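Local coordinates for protein aminodeoxyfutalosine deaminase (Deinococcus radiodurans, PDB 2IMR) that deaminates aminodeoxyfutalosine to futalosine in menaquinone biosynthesis, using one zinc ion per subunit, at residues A[58-70]-A[399-411]. Numbering follows the deposited sequence.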
ATOM      1  N   GLY A  58     -16.976 -21.548  -3.348  1.00 26.69           N
ATOM      2  CA  GLY A  58     -18.107 -21.637  -4.250  1.00 25.45           C
ATOM      3  C   GLY A  58     -19.186 -20.641  -3.885  1.00 25.77           C
ATOM      4  O   GLY A  58     -19.260 -20.169  -2.748  1.00 26.40           O
ATOM      5  N   VAL A  59     -20.020 -20.310  -4.864  1.00 23.13           N
ATOM      6  CA  VAL A  59     -21.114 -19.377  -4.664  1.00 22.86           C
ATOM      7  C   VAL A  59     -22.310 -19.874  -5.457  1.00 22.92           C
ATOM      8  O   VAL A  59     -22.198 -20.133  -6.652  1.00 23.13           O
ATOM      9  CB  VAL A  59     -20.759 -17.966  -5.170  1.00 22.81           C
ATOM     10  CG1 VAL A  59     -21.921 -17.024  -4.932  1.00 25.85           C
ATOM     11  CG2 VAL A  59     -19.508 -17.454  -4.466  1.00 25.15           C
ATOM     12  N   VAL A  60     -23.450 -20.037  -4.799  1.00 23.22           N
ATOM     13  CA  VAL A  60     -24.631 -20.477  -5.524  1.00 22.25           C
ATOM     14  C   VAL A  60     -25.421 -19.228  -5.861  1.00 20.98           C
ATOM     15  O   VAL A  60     -25.741 -18.419  -4.990  1.00 22.05           O
ATOM     16  CB  VAL A  60     -25.507 -21.444  -4.701  1.00 23.15           C
ATOM     17  CG1 VAL A  60     -26.777 -21.780  -5.482  1.00 21.23           C
ATOM     18  CG2 VAL A  60     -24.736 -22.718  -4.420  1.00 23.21           C
ATOM     19  N   VAL A  61     -25.720 -19.063  -7.140  1.00 20.68           N
ATOM     20  CA  VAL A  61     -26.456 -17.899  -7.584  1.00 21.14           C
ATOM     21  C   VAL A  61     -27.793 -18.314  -8.181  1.00 21.58           C
ATOM     22  O   VAL A  61     -27.882 -19.299  -8.912  1.00 22.26           O
ATOM     23  CB  VAL A  61     -25.644 -17.108  -8.641  1.00 20.94           C
ATOM     24  CG1 VAL A  61     -26.407 -15.871  -9.078  1.00 20.77           C
ATOM     25  CG2 VAL A  61     -24.292 -16.712  -8.060  1.00 20.52           C
ATOM     26  N   VAL A  62     -28.833 -17.570  -7.830  1.00 23.15           N
ATOM     27  CA  VAL A  62     -30.171 -17.818  -8.349  1.00 25.29           C
ATOM     28  C   VAL A  62     -30.552 -16.526  -9.050  1.00 25.28           C
ATOM     29  O   VAL A  62     -30.784 -15.507  -8.399  1.00 27.05           O
ATOM     30  CB  VAL A  62     -31.178 -18.106  -7.216  1.00 27.07           C
ATOM     31  CG1 VAL A  62     -32.578 -18.278  -7.800  1.00 29.86           C
ATOM     32  CG2 VAL A  62     -30.766 -19.361  -6.465  1.00 28.44           C
ATOM     33  N   GLY A  63     -30.599 -16.556 -10.377  1.00 26.46           N
ATOM     34  CA  GLY A  63     -30.919 -15.347 -11.114  1.00 26.12           C
ATOM     35  C   GLY A  63     -29.707 -14.433 -11.035  1.00 26.70           C
ATOM     36  O   GLY A  63     -28.645 -14.765 -11.561  1.00 26.27           O
ATOM     37  N   GLU A  64     -29.856 -13.291 -10.370  1.00 26.25           N
ATOM     38  CA  GLU A  64     -28.755 -12.345 -10.197  1.00 28.54           C
ATOM     39  C   GLU A  64     -28.523 -12.141  -8.709  1.00 27.96           C
ATOM     40  O   GLU A  64     -27.927 -11.144  -8.293  1.00 27.93           O
ATOM     41  CB  GLU A  64     -29.097 -10.990 -10.820  1.00 30.82           C
ATOM     42  CG  GLU A  64     -29.330 -11.004 -12.313  1.00 35.15           C
ATOM     43  CD  GLU A  64     -29.652  -9.623 -12.847  1.00 37.87           C
ATOM     44  OE1 GLU A  64     -28.800  -8.720 -12.712  1.00 40.62           O
ATOM     45  OE2 GLU A  64     -30.761  -9.435 -13.393  1.00 41.63           O
ATOM     46  N   THR A  65     -28.994 -13.094  -7.913  1.00 27.57           N
ATOM     47  CA  THR A  65     -28.880 -13.011  -6.460  1.00 26.55           C
ATOM     48  C   THR A  65     -28.104 -14.170  -5.847  1.00 25.32           C
ATOM     49  O   THR A  65     -28.280 -15.325  -6.234  1.00 24.85           O
ATOM     50  CB  THR A  65     -30.285 -12.971  -5.820  1.00 26.54           C
ATOM     51  OG1 THR A  65     -31.043 -11.908  -6.408  1.00 26.52           O
ATOM     52  CG2 THR A  65     -30.189 -12.747  -4.316  1.00 26.44           C
ATOM     53  N   VAL A  66     -27.248 -13.857  -4.881  1.00 25.03           N
ATOM     54  CA  VAL A  66     -26.462 -14.883  -4.210  1.00 24.45           C
ATOM     55  C   VAL A  66     -27.362 -15.695  -3.280  1.00 26.13           C
ATOM     56  O   VAL A  66     -28.045 -15.138  -2.423  1.00 27.27           O
ATOM     57  CB  VAL A  66     -25.322 -14.261  -3.371  1.00 23.30           C
ATOM     58  CG1 VAL A  66     -24.557 -15.352  -2.652  1.00 23.04           C
ATOM     59  CG2 VAL A  66     -24.386 -13.461  -4.273  1.00 21.93           C
ATOM     60  N   ALA A  67     -27.362 -17.012  -3.449  1.00 26.56           N
ATOM     61  CA  ALA A  67     -28.184 -17.868  -2.603  1.00 29.10           C
ATOM     62  C   ALA A  67     -27.382 -18.259  -1.372  1.00 30.62           C
ATOM     63  O   ALA A  67     -27.900 -18.286  -0.255  1.00 31.32           O
ATOM     64  CB  ALA A  67     -28.612 -19.116  -3.366  1.00 27.58           C
ATOM     65  N   ALA A  68     -26.108 -18.562  -1.591  1.00 30.61           N
ATOM     66  CA  ALA A  68     -25.226 -18.960  -0.508  1.00 32.44           C
ATOM     67  C   ALA A  68     -23.782 -18.865  -0.968  1.00 33.33           C
ATOM     68  O   ALA A  68     -23.495 -18.913  -2.166  1.00 31.70           O
ATOM     69  CB  ALA A  68     -25.543 -20.385  -0.077  1.00 31.24           C
ATOM     70  N   ALA A  69     -22.879 -18.721  -0.006  1.00 33.75           N
ATOM     71  CA  ALA A  69     -21.457 -18.630  -0.305  1.00 34.93           C
ATOM     72  C   ALA A  69     -20.685 -19.319   0.805  1.00 35.89           C
ATOM     73  O   ALA A  69     -20.866 -19.009   1.984  1.00 36.62           O
ATOM     74  CB  ALA A  69     -21.033 -17.173  -0.420  1.00 33.72           C
ATOM     75  N   GLY A  70     -19.837 -20.264   0.419  1.00 35.66           N
ATOM     76  CA  GLY A  70     -19.041 -20.994   1.387  1.00 36.15           C
ATOM     77  C   GLY A  70     -18.272 -22.105   0.707  1.00 36.33           C
ATOM     78  O   GLY A  70     -17.850 -21.965  -0.443  1.00 37.01           O
ATOM     79  N   THR A 399     -16.089  -2.442   2.232  1.00 39.08           N
ATOM     80  CA  THR A 399     -15.907  -3.695   1.506  1.00 39.45           C
ATOM     81  C   THR A 399     -17.242  -4.377   1.224  1.00 39.38           C
ATOM     82  O   THR A 399     -17.928  -4.819   2.148  1.00 39.82           O
ATOM     83  CB  THR A 399     -15.034  -4.695   2.300  1.00 40.06           C
ATOM     84  OG1 THR A 399     -13.727  -4.143   2.504  1.00 42.77           O
ATOM     85  CG2 THR A 399     -14.910  -6.013   1.542  1.00 40.04           C
ATOM     86  N   PRO A 400     -17.629  -4.471  -0.058  1.00 38.41           N
ATOM     87  CA  PRO A 400     -18.896  -5.118  -0.397  1.00 38.43           C
ATOM     88  C   PRO A 400     -18.963  -6.496   0.252  1.00 38.89           C
ATOM     89  O   PRO A 400     -17.936  -7.149   0.451  1.00 39.32           O
ATOM     90  CB  PRO A 400     -18.841  -5.198  -1.918  1.00 38.24           C
ATOM     91  CG  PRO A 400     -18.080  -3.958  -2.281  1.00 37.31           C
ATOM     92  CD  PRO A 400     -16.953  -3.973  -1.272  1.00 37.96           C
ATOM     93  N   PHE A 401     -20.168  -6.927   0.600  1.00 38.72           N
ATOM     94  CA  PHE A 401     -20.343  -8.230   1.221  1.00 38.93           C
ATOM     95  C   PHE A 401     -20.888  -9.203   0.185  1.00 38.66           C
ATOM     96  O   PHE A 401     -21.704  -8.833  -0.660  1.00 39.22           O
ATOM     97  CB  PHE A 401     -21.298  -8.128   2.404  1.00 39.09           C
ATOM     98  N   LEU A 402     -20.425 -10.443   0.253  1.00 38.18           N
ATOM     99  CA  LEU A 402     -20.862 -11.473  -0.673  1.00 37.88           C
ATOM    100  C   LEU A 402     -21.576 -12.545   0.139  1.00 38.20           C
ATOM    101  O   LEU A 402     -20.944 -13.462   0.668  1.00 39.07           O
ATOM    102  CB  LEU A 402     -19.645 -12.056  -1.401  1.00 37.17           C
ATOM    103  CG  LEU A 402     -19.853 -12.967  -2.612  1.00 37.93           C
ATOM    104  CD1 LEU A 402     -20.867 -12.351  -3.560  1.00 37.61           C
ATOM    105  CD2 LEU A 402     -18.520 -13.181  -3.321  1.00 35.73           C
ATOM    106  N   ARG A 403     -22.897 -12.414   0.254  1.00 36.96           N
ATOM    107  CA  ARG A 403     -23.692 -13.371   1.013  1.00 35.80           C
ATOM    108  C   ARG A 403     -25.141 -13.416   0.536  1.00 35.16           C
ATOM    109  O   ARG A 403     -25.560 -12.616  -0.304  1.00 34.18           O
ATOM    110  CB  ARG A 403     -23.656 -13.020   2.504  1.00 35.32           C
ATOM    111  CG  ARG A 403     -24.323 -11.699   2.858  1.00 36.41           C
ATOM    112  CD  ARG A 403     -24.017 -11.311   4.304  1.00 38.03           C
ATOM    113  NE  ARG A 403     -24.778 -10.149   4.764  1.00 39.55           N
ATOM    114  CZ  ARG A 403     -24.833  -8.980   4.133  1.00 40.45           C
ATOM    115  NH1 ARG A 403     -24.174  -8.799   2.995  1.00 40.79           N
ATOM    116  NH2 ARG A 403     -25.541  -7.981   4.648  1.00 40.88           N
ATOM    117  N   ARG A 404     -25.898 -14.360   1.086  1.00 35.66           N
ATOM    118  CA  ARG A 404     -27.304 -14.543   0.738  1.00 34.82           C
ATOM    119  C   ARG A 404     -28.061 -13.222   0.657  1.00 34.46           C
ATOM    120  O   ARG A 404     -28.000 -12.397   1.573  1.00 34.58           O
ATOM    121  CB  ARG A 404     -27.973 -15.455   1.768  1.00 35.38           C
ATOM    122  CG  ARG A 404     -29.460 -15.690   1.535  1.00 36.29           C
ATOM    123  CD  ARG A 404     -30.107 -16.310   2.765  1.00 38.27           C
ATOM    124  NE  ARG A 404     -31.532 -16.572   2.577  1.00 38.48           N
ATOM    125  CZ  ARG A 404     -32.020 -17.560   1.833  1.00 37.73           C
ATOM    126  NH1 ARG A 404     -31.196 -18.384   1.202  1.00 36.97           N
ATOM    127  NH2 ARG A 404     -33.333 -17.731   1.730  1.00 37.24           N
ATOM    128  N   GLY A 405     -28.772 -13.022  -0.449  1.00 33.29           N
ATOM    129  CA  GLY A 405     -29.543 -11.806  -0.621  1.00 32.80           C
ATOM    130  C   GLY A 405     -28.854 -10.706  -1.404  1.00 33.09           C
ATOM    131  O   GLY A 405     -29.519  -9.870  -2.012  1.00 34.00           O
ATOM    132  N   GLU A 406     -27.525 -10.694  -1.387  1.00 33.36           N
ATOM    133  CA  GLU A 406     -26.767  -9.675  -2.104  1.00 33.81           C
ATOM    134  C   GLU A 406     -26.828  -9.914  -3.608  1.00 33.13           C
ATOM    135  O   GLU A 406     -26.898 -11.057  -4.061  1.00 32.41           O
ATOM    136  CB  GLU A 406     -25.301  -9.687  -1.661  1.00 35.41           C
ATOM    137  CG  GLU A 406     -25.066  -9.384  -0.187  1.00 38.54           C
ATOM    138  CD  GLU A 406     -25.653  -8.051   0.237  1.00 39.77           C
ATOM    139  OE1 GLU A 406     -25.501  -7.066  -0.517  1.00 42.34           O
ATOM    140  OE2 GLU A 406     -26.259  -7.986   1.327  1.00 43.05           O
ATOM    141  N   THR A 407     -26.799  -8.830  -4.378  1.00 32.18           N
ATOM    142  CA  THR A 407     -26.830  -8.929  -5.833  1.00 31.93           C
ATOM    143  C   THR A 407     -25.495  -9.506  -6.297  1.00 30.33           C
ATOM    144  O   THR A 407     -24.436  -9.000  -5.917  1.00 31.16           O
ATOM    145  CB  THR A 407     -27.004  -7.538  -6.494  1.00 33.02           C
ATOM    146  OG1 THR A 407     -28.223  -6.933  -6.043  1.00 36.28           O
ATOM    147  CG2 THR A 407     -27.041  -7.668  -8.008  1.00 32.12           C
ATOM    148  N   TRP A 408     -25.537 -10.568  -7.096  1.00 27.87           N
ATOM    149  CA  TRP A 408     -24.307 -11.164  -7.610  1.00 26.86           C
ATOM    150  C   TRP A 408     -23.733 -10.217  -8.657  1.00 26.56           C
ATOM    151  O   TRP A 408     -24.414  -9.867  -9.621  1.00 27.36           O
ATOM    152  CB  TRP A 408     -24.583 -12.530  -8.251  1.00 26.01           C
ATOM    153  CG  TRP A 408     -23.411 -13.059  -9.044  1.00 25.33           C
ATOM    154  CD1 TRP A 408     -23.347 -13.232 -10.399  1.00 25.39           C
ATOM    155  CD2 TRP A 408     -22.127 -13.446  -8.532  1.00 24.16           C
ATOM    156  NE1 TRP A 408     -22.106 -13.705 -10.761  1.00 23.77           N
ATOM    157  CE2 TRP A 408     -21.338 -13.845  -9.634  1.00 24.35           C
ATOM    158  CE3 TRP A 408     -21.567 -13.495  -7.248  1.00 24.09           C
ATOM    159  CZ2 TRP A 408     -20.017 -14.285  -9.494  1.00 23.67           C
ATOM    160  CZ3 TRP A 408     -20.253 -13.934  -7.108  1.00 24.00           C
ATOM    161  CH2 TRP A 408     -19.494 -14.323  -8.226  1.00 25.81           C
ATOM    162  N   GLN A 409     -22.486  -9.801  -8.466  1.00 26.09           N
ATOM    163  CA  GLN A 409     -21.842  -8.888  -9.404  1.00 27.75           C
ATOM    164  C   GLN A 409     -20.674  -9.543 -10.125  1.00 26.36           C
ATOM    165  O   GLN A 409     -19.883 -10.268  -9.523  1.00 24.63           O
ATOM    166  CB  GLN A 409     -21.346  -7.636  -8.675  1.00 30.65           C
ATOM    167  CG  GLN A 409     -22.450  -6.787  -8.064  1.00 34.03           C
ATOM    168  CD  GLN A 409     -21.926  -5.494  -7.470  1.00 37.87           C
ATOM    169  OE1 GLN A 409     -22.695  -4.667  -6.976  1.00 40.20           O
ATOM    170  NE2 GLN A 409     -20.608  -5.311  -7.515  1.00 38.27           N
ATOM    171  N   GLU A 410     -20.568  -9.282 -11.423  1.00 26.05           N
ATOM    172  CA  GLU A 410     -19.491  -9.846 -12.218  1.00 26.19           C
ATOM    173  C   GLU A 410     -18.151  -9.367 -11.668  1.00 24.91           C
ATOM    174  O   GLU A 410     -17.120  -9.999 -11.874  1.00 24.97           O
ATOM    175  CB  GLU A 410     -19.641  -9.428 -13.682  1.00 26.05           C
ATOM    176  CG  GLU A 410     -18.728 -10.193 -14.621  1.00 29.78           C
ATOM    177  CD  GLU A 410     -19.065  -9.965 -16.083  1.00 29.21           C
ATOM    178  OE1 GLU A 410     -18.309  -9.239 -16.767  1.00 31.45           O
ATOM    179  OE2 GLU A 410     -20.089 -10.516 -16.540  1.00 28.14           O
ATOM    180  N   GLY A 411     -18.178  -8.242 -10.959  1.00 25.29           N
ATOM    181  CA  GLY A 411     -16.959  -7.701 -10.380  1.00 26.12           C
ATOM    182  C   GLY A 411     -16.337  -8.605  -9.327  1.00 26.55           C
ATOM    183  O   GLY A 411     -15.167  -8.439  -8.976  1.00 28.26           O
TER
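Val61 CG2 lies over one face of the Trp408 indole, toward its rim, 4.1 Å from the centroid of the five-membered ring (CG, CD1, NE1, CE2, CD2) in a CH-pi contact 20° off the ring normal. CG2 of Val66 meets the same indole at its edge, near the ring plane, and CG1 of Val59 approaches CZ3 obliquely. With CG of Trp408 anti to the backbone N (chi1 168°), the ring extends over the hairpin. Leu41 and Ile91 also touch the tryptophan, and beside it Val66 CG2 packs at 3.8 Å on Leu402 CD1, the two side chains crossing at about a right angle. The second flat group, the Arg404 guanidinium, has Ala67 O at its edge, with NH1 3.6 Å from that oxygen, a long approach, not a bond; the same carbonyl lies against CB and CG of the arginine.

Three backbone hydrogen bonds join the two segments. Val66 N points straight at Glu406 O (2.9 Å), almost in line with the carbonyl. Gly405 N reaches Val66 O in the carbonyl plane at 3.0 Å, whereas Trp408 N sits above the plane of the Glu64 carbonyl, 2.7 Å from its O. Gly405, with positive phi, lies in the type II turn from Arg403 to Glu406, and a salt bridge between Arg403 NH1 and Glu406 OE2 ties the turn's ends.

The segment 399-411 thus adds a single beta bridge, Thr65 with Thr407, to outer strand 65-70 of a mixed sheet. Far from the zinc site, the C-terminal segment packs on the N-terminal strands, consistent with the small composite beta domain that accompanies the catalytic TIM barrel in many amidohydrolases.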